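Local coordinates for peptidoglycan-recognition protein SD (Drosophila melanogaster, PDB 2RKQ), which binds bacterial peptidoglycan as a secreted pattern-recognition protein of the fruit fly and takes part in activating the Toll pathway of innate immunity, at residues Gly135-Gly140 with Asn163-Met168; Asp20-Pro25 with Ser84-Phe89. All coordinates share one frame; numbering follows the deposited sequence. Where two conformers were deposited one is given.

Contact 1: Gly135-Gly140 with Asn163-Met168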
loop_
_atom_site.group_PDB
_atom_site.type_symbol
_atom_site.label_atom_id
_atom_site.label_comp_id
_atom_site.label_asym_id
_atom_site.label_seq_id
_atom_site.Cartn_x
_atom_site.Cartn_y
_atom_site.Cartn_z
ATOM N N GLY A 135 -11.146 -13.578 5.983
ATOM C CA GLY A 135 -10.770 -13.451 7.393
ATOM C C GLY A 135 -9.364 -12.906 7.509
ATOM O O GLY A 135 -8.507 -13.529 8.136
ATOM N N TYR A 136 -9.111 -11.765 6.874
ATOM C CA TYR A 136 -7.740 -11.232 6.844
ATOM C C TYR A 136 -7.336 -10.595 8.152
ATOM O O TYR A 136 -8.182 -10.241 8.974
ATOM C CB TYR A 136 -7.529 -10.261 5.670
ATOM C CG TYR A 136 -8.396 -9.016 5.649
ATOM C CD1 TYR A 136 -7.940 -7.815 6.214
ATOM C CD2 TYR A 136 -9.621 -9.010 4.999
ATOM C CE1 TYR A 136 -8.701 -6.666 6.175
ATOM C CE2 TYR A 136 -10.403 -7.840 4.930
ATOM C CZ TYR A 136 -9.928 -6.677 5.529
ATOM O OH TYR A 136 -10.681 -5.519 5.474
ATOM N N LYS A 137 -6.029 -10.502 8.364
ATOM C CA LYS A 137 -5.502 -9.681 9.441
ATOM C C LYS A 137 -5.115 -8.355 8.847
ATOM O O LYS A 137 -4.351 -8.311 7.882
ATOM C CB LYS A 137 -4.255 -10.324 10.043
ATOM C CG LYS A 137 -4.480 -11.727 10.574
ATOM C CD LYS A 137 -5.574 -11.763 11.632
ATOM C CE LYS A 137 -5.654 -13.186 12.202
ATOM N NZ LYS A 137 -6.895 -13.411 13.007
ATOM N N LEU A 138 -5.654 -7.274 9.407
ATOM C CA LEU A 138 -5.260 -5.946 8.991
ATOM C C LEU A 138 -4.222 -5.433 9.966
ATOM O O LEU A 138 -4.458 -5.420 11.184
ATOM C CB LEU A 138 -6.464 -5.008 8.972
ATOM C CG LEU A 138 -6.175 -3.559 8.595
ATOM C CD1 LEU A 138 -5.924 -3.426 7.110
ATOM C CD2 LEU A 138 -7.363 -2.718 9.027
ATOM N N LEU A 139 -3.089 -4.972 9.442
ATOM C CA LEU A 139 -1.982 -4.535 10.290
ATOM C C LEU A 139 -1.452 -3.195 9.843
ATOM O O LEU A 139 -1.475 -2.892 8.662
ATOM C CB LEU A 139 -0.826 -5.526 10.195
ATOM C CG LEU A 139 -1.203 -6.938 10.646
ATOM C CD1 LEU A 139 -0.110 -7.909 10.222
ATOM C CD2 LEU A 139 -1.372 -6.982 12.145
ATOM N N GLY A 140 -0.968 -2.389 10.776
ATOM C CA GLY A 140 -0.180 -1.240 10.351
ATOM C C GLY A 140 1.231 -1.671 10.029
ATOM O O GLY A 140 1.731 -2.658 10.575
ATOM N N ASN A 163 -11.178 -6.169 11.218
ATOM C CA ASN A 163 -10.085 -7.126 11.103
ATOM C C ASN A 163 -8.732 -6.614 11.551
ATOM O O ASN A 163 -7.738 -7.314 11.401
ATOM C CB ASN A 163 -9.974 -7.700 9.691
ATOM C CG ASN A 163 -11.083 -8.651 9.372
ATOM O OD1 ASN A 163 -11.663 -9.275 10.259
ATOM N ND2 ASN A 163 -11.370 -8.797 8.090
ATOM N N TRP A 164 -8.672 -5.406 12.110
ATOM C CA TRP A 164 -7.416 -4.990 12.687
ATOM C C TRP A 164 -7.011 -5.976 13.776
ATOM O O TRP A 164 -7.843 -6.388 14.599
ATOM C CB TRP A 164 -7.458 -3.568 13.235
ATOM C CG TRP A 164 -6.126 -3.232 13.834
ATOM C CD1 TRP A 164 -4.967 -2.941 13.152
ATOM C CD2 TRP A 164 -5.787 -3.214 15.227
ATOM N NE1 TRP A 164 -3.931 -2.736 14.048
ATOM C CE2 TRP A 164 -4.409 -2.900 15.322
ATOM C CE3 TRP A 164 -6.510 -3.447 16.403
ATOM C CZ2 TRP A 164 -3.741 -2.796 16.546
ATOM C CZ3 TRP A 164 -5.845 -3.342 17.630
ATOM C CH2 TRP A 164 -4.472 -3.021 17.685
ATOM N N SER A 165 -5.749 -6.394 13.727
ATOM C CA SER A 165 -5.171 -7.338 14.679
ATOM C C SER A 165 -4.100 -6.670 15.485
ATOM O O SER A 165 -3.296 -5.918 14.942
ATOM C CB SER A 165 -4.530 -8.504 13.937
ATOM O OG SER A 165 -3.729 -9.256 14.835
ATOM N N GLU A 166 -4.092 -6.966 16.783
ATOM C CA GLU A 166 -3.168 -6.333 17.701
ATOM C C GLU A 166 -1.759 -6.948 17.676
ATOM O O GLU A 166 -0.848 -6.425 18.304
ATOM C CB GLU A 166 -3.764 -6.317 19.126
ATOM C CG GLU A 166 -3.948 -7.693 19.747
ATOM C CD GLU A 166 -4.640 -7.673 21.114
ATOM O OE1 GLU A 166 -4.204 -8.444 21.995
ATOM O OE2 GLU A 166 -5.609 -6.906 21.310
ATOM N N GLU A 167 -1.565 -8.035 16.930
ATOM C CA GLU A 167 -0.260 -8.704 16.951
ATOM C C GLU A 167 0.886 -7.774 16.569
ATOM O O GLU A 167 0.760 -6.945 15.665
ATOM C CB GLU A 167 -0.263 -9.931 16.047
ATOM C CG GLU A 167 -0.463 -9.574 14.576
ATOM C CD GLU A 167 -0.400 -10.784 13.662
ATOM O OE1 GLU A 167 -0.741 -10.630 12.477
ATOM O OE2 GLU A 167 0.001 -11.885 14.107
ATOM N N MET A 168 2.005 -7.911 17.274
ATOM C CA MET A 168 3.224 -7.188 16.952
ATOM C C MET A 168 4.240 -8.219 16.536
ATOM O O MET A 168 4.517 -9.163 17.295
ATOM C CB MET A 168 3.748 -6.422 18.166
ATOM C CG MET A 168 2.832 -5.335 18.667
ATOM S SD MET A 168 2.573 -4.082 17.402
ATOM C CE MET A 168 4.213 -3.395 17.215
HETATM O O HOH W 1 -9.792 -11.692 10.539
HETATM O O HOH W 2 -6.659 -10.964 15.119
#
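Leu138 and Trp164 pair through their backbones in a single bridge of parallel type, made by two hydrogen bonds from Leu138 to the residues flanking Trp164. Leu138 N gives to Asn163 O (2.9 Å), nearly straight at hydrogen but from well above the carbonyl plane; Ser165 N gives to Leu138 O (3.0 Å) in the carbonyl plane. The same Leu138 O receives a CA-H...O contact from Trp164 CA and lies 3.2 Å from Trp164 CD1. Water 1 donates to Tyr136 O and, weakly, to Asn163 OD1. Ser165 OG accepts from Glu167 N, an ST turn that bends the chain just past the bridge, and Lys137 NZ reaches the same serine hydroxyl through water 2, whose serine link is weak.

At the other end of the contact Asn163 lies over the Tyr136 ring. The tyrosine CG sits between backbone N and carbonyl carbon (chi1 61°), laying the ring beneath the asparagine: Asn163 ND2 hangs over the ring centre, 3.4 Å from Tyr136 CE2, with the amide plane steep to the ring at 80°, and Asn163 CB adds a CH-pi contact to the same face. Apolar contacts come from Leu138, whose CD2 lies 4.3 Å from Trp164 CB, and from Leu139, whose CD2 touches Glu167 CG (3.7 Å) and Ser165 CB (3.9 Å), the glutamate chain crossing the leucine at about a right angle.

Gln143 joins both segments, its OE1 taking Trp164 NE1 and Gly140 N and its NE2 giving to Ser165 O and Glu167 O. By its one parallel bridge the C-terminal loop extends the edge of the mixed central sheet of this PGRP (amidase-2) domain at strand 136-140, whose other side bonds to strand 26-33, while Tyr136 rests on helix 113-128.

Contact 2: Asp20-Pro25 with Ser84-Phe89. Unlike the reference sequence in segment 20-25: Val23 (reference Glu).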
loop_
_atom_site.group_PDB
_atom_site.type_symbol
_atom_site.label_atom_id
_atom_site.label_comp_id
_atom_site.label_asym_id
_atom_site.label_seq_id
_atom_site.Cartn_x
_atom_site.Cartn_y
_atom_site.Cartn_z
ATOM N N ASP A 20 9.943 -12.544 -5.831
ATOM C CA ASP A 20 9.402 -13.821 -5.372
ATOM C C ASP A 20 7.882 -13.842 -5.439
ATOM O O ASP A 20 7.243 -12.804 -5.304
ATOM C CB ASP A 20 9.883 -14.121 -3.956
ATOM C CG ASP A 20 11.323 -14.626 -3.928
ATOM O OD1 ASP A 20 11.686 -15.448 -4.802
ATOM O OD2 ASP A 20 12.080 -14.186 -3.043
ATOM N N SER A 21 7.304 -15.020 -5.661
ATOM C CA SER A 21 5.851 -15.157 -5.741
ATOM C C SER A 21 5.198 -15.314 -4.365
ATOM O O SER A 21 5.844 -15.713 -3.383
ATOM C CB SER A 21 5.496 -16.358 -6.614
ATOM O OG SER A 21 5.968 -17.544 -6.012
ATOM N N MET A 22 3.913 -14.987 -4.302
ATOM C CA MET A 22 3.104 -15.261 -3.110
ATOM C C MET A 22 1.837 -15.955 -3.541
ATOM O O MET A 22 1.363 -15.736 -4.650
ATOM C CB MET A 22 2.703 -13.981 -2.392
ATOM C CG MET A 22 3.841 -13.183 -1.874
ATOM S SD MET A 22 3.248 -11.978 -0.675
ATOM C CE MET A 22 2.269 -10.834 -1.636
ATOM N N VAL A 23 1.290 -16.757 -2.635
ATOM C CA VAL A 23 0.060 -17.496 -2.873
ATOM C C VAL A 23 -1.107 -16.603 -2.470
ATOM O O VAL A 23 -1.150 -16.139 -1.343
ATOM C CB VAL A 23 0.069 -18.800 -2.032
ATOM C CG1 VAL A 23 -1.296 -19.488 -2.038
ATOM C CG2 VAL A 23 1.178 -19.743 -2.533
ATOM N N THR A 24 -2.014 -16.330 -3.405
ATOM C CA THR A 24 -3.238 -15.574 -3.124
ATOM C C THR A 24 -4.379 -16.581 -2.926
ATOM O O THR A 24 -4.332 -17.678 -3.493
ATOM C CB THR A 24 -3.617 -14.634 -4.282
ATOM O OG1 THR A 24 -3.751 -15.417 -5.473
ATOM C CG2 THR A 24 -2.573 -13.547 -4.483
ATOM N N PRO A 25 -5.417 -16.217 -2.153
ATOM C CA PRO A 25 -5.609 -14.947 -1.446
ATOM C C PRO A 25 -4.655 -14.806 -0.271
ATOM O O PRO A 25 -4.309 -15.788 0.392
ATOM C CB PRO A 25 -7.063 -15.035 -0.971
ATOM C CG PRO A 25 -7.330 -16.489 -0.861
ATOM C CD PRO A 25 -6.567 -17.128 -1.965
ATOM N N SER A 84 0.206 -11.430 -6.379
ATOM C CA SER A 84 0.963 -12.689 -6.354
ATOM C C SER A 84 2.468 -12.479 -6.404
ATOM O O SER A 84 3.232 -13.428 -6.609
ATOM C CB SER A 84 0.563 -13.656 -7.486
ATOM O OG SER A 84 -0.776 -13.521 -7.895
ATOM N N GLN A 85 2.897 -11.227 -6.255
ATOM C CA GLN A 85 4.320 -10.914 -6.144
ATOM C C GLN A 85 4.566 -10.391 -4.741
ATOM O O GLN A 85 3.895 -9.463 -4.302
ATOM C CB GLN A 85 4.741 -9.841 -7.169
ATOM C CG GLN A 85 4.734 -10.340 -8.602
ATOM C CD GLN A 85 5.003 -9.239 -9.618
ATOM O OE1 GLN A 85 5.740 -9.447 -10.600
ATOM N NE2 GLN A 85 4.370 -8.093 -9.441
ATOM N N ARG A 86 5.550 -10.959 -4.055
ATOM C CA ARG A 86 5.910 -10.483 -2.723
ATOM C C ARG A 86 6.208 -8.992 -2.764
ATOM O O ARG A 86 6.799 -8.491 -3.730
ATOM C CB ARG A 86 7.128 -11.260 -2.218
ATOM C CG ARG A 86 7.433 -10.987 -0.761
ATOM C CD ARG A 86 8.731 -11.667 -0.356
ATOM N NE ARG A 86 8.565 -13.112 -0.276
ATOM C CZ ARG A 86 9.535 -14.011 -0.408
ATOM N NH1 ARG A 86 10.784 -13.640 -0.677
ATOM N NH2 ARG A 86 9.236 -15.297 -0.295
ATOM N N GLY A 87 5.755 -8.270 -1.745
ATOM C CA GLY A 87 6.080 -6.857 -1.627
ATOM C C GLY A 87 7.463 -6.645 -1.052
ATOM O O GLY A 87 8.177 -7.603 -0.741
ATOM N N ALA A 88 7.848 -5.378 -0.955
ATOM C CA ALA A 88 9.123 -4.995 -0.357
ATOM C C ALA A 88 8.835 -3.826 0.561
ATOM O O ALA A 88 9.005 -2.656 0.191
ATOM C CB ALA A 88 10.143 -4.611 -1.429
ATOM N N PHE A 89 8.362 -4.152 1.754
ATOM C CA PHE A 89 8.066 -3.140 2.767
ATOM C C PHE A 89 8.326 -3.637 4.187
ATOM O O PHE A 89 8.328 -2.831 5.106
ATOM C CB PHE A 89 6.627 -2.595 2.624
ATOM C CG PHE A 89 5.576 -3.661 2.611
ATOM C CD1 PHE A 89 5.082 -4.188 3.799
ATOM C CD2 PHE A 89 5.085 -4.145 1.404
ATOM C CE1 PHE A 89 4.108 -5.200 3.770
ATOM C CE2 PHE A 89 4.124 -5.156 1.369
ATOM C CZ PHE A 89 3.628 -5.678 2.551
HETATM O O HOH W 3 6.556 -15.012 -0.733
#
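The Asp20 and Arg86 side chains run alongside each other in the same direction and join in a salt bridge of 2.8 Å from Asp20 OD2 to Arg86 NH1. The carboxylate is turned 60° from the guanidinium plane and uses one oxygen on one nitrogen, while Asp20 CB packs over a guanidinium face, 3.4 Å from Arg86 NH1. With CG opposite the backbone N (chi1 -171°) the arginine chain runs out straight and bends at chi3 (-72°), which brings the head group to the aspartate.

The close packing centres on Met22, next to the non-hydrogen-bonded antiparallel pair of Ser21 and Gln85. The bonds on the two flanks of that pair run in opposite directions: Arg86 N to Asp20 O (2.8 Å) and Met22 N to Ser84 O (2.9 Å), the second donor standing well above the carbonyl plane. The buried Met22 side chain runs along the other segment. Its CG meets Arg86 CA at 3.5 Å, and the final bend of the thioether chain sets Met22 CE against Gln85 O (3.4 Å); His68 also touches this methionine.

The outer side is looser and carries a bridging water. Ser21 is exposed and turns its side chain mostly away from the other segment, though CB still brushes Ser84 O. Water 3 spans the gap there, donating to Ser21 O and accepting from Arg86 NH2 at 2.7 Å.

Two loops are thus joined by one isolated antiparallel bridge, with a buried methionine on one side and an ion pair at one end. Arg86 has a second, weak acidic neighbour in Asp95. With Asp20 exposed, solvent probably screens the salt bridge, so the backbone bonds and the buried Met22 probably carry more of the contact.

Overall arrangement
From the N terminus the chain passes strand 4-5 and enters the loop 20-25 of contact 2, which is closed only after strand 26-33, helix 42-58 and the hairpin strands 69-71 and 77-79, when residues 84-89 return to it. Strand 97-102 and helix 113-128 follow before contact 1 opens on edge strand 136-140, which residues 163-168 meet beyond helix 152-158. The two closures are therefore in series, neither nested nor crossed; the centres of contacts 1 and 2 lie about 18 Å apart and their nearest atoms about 8 Å, so the two do not touch. Contact 2 joins two loops beside the central sheet, contact 1 fastens the C-terminal tail to its edge.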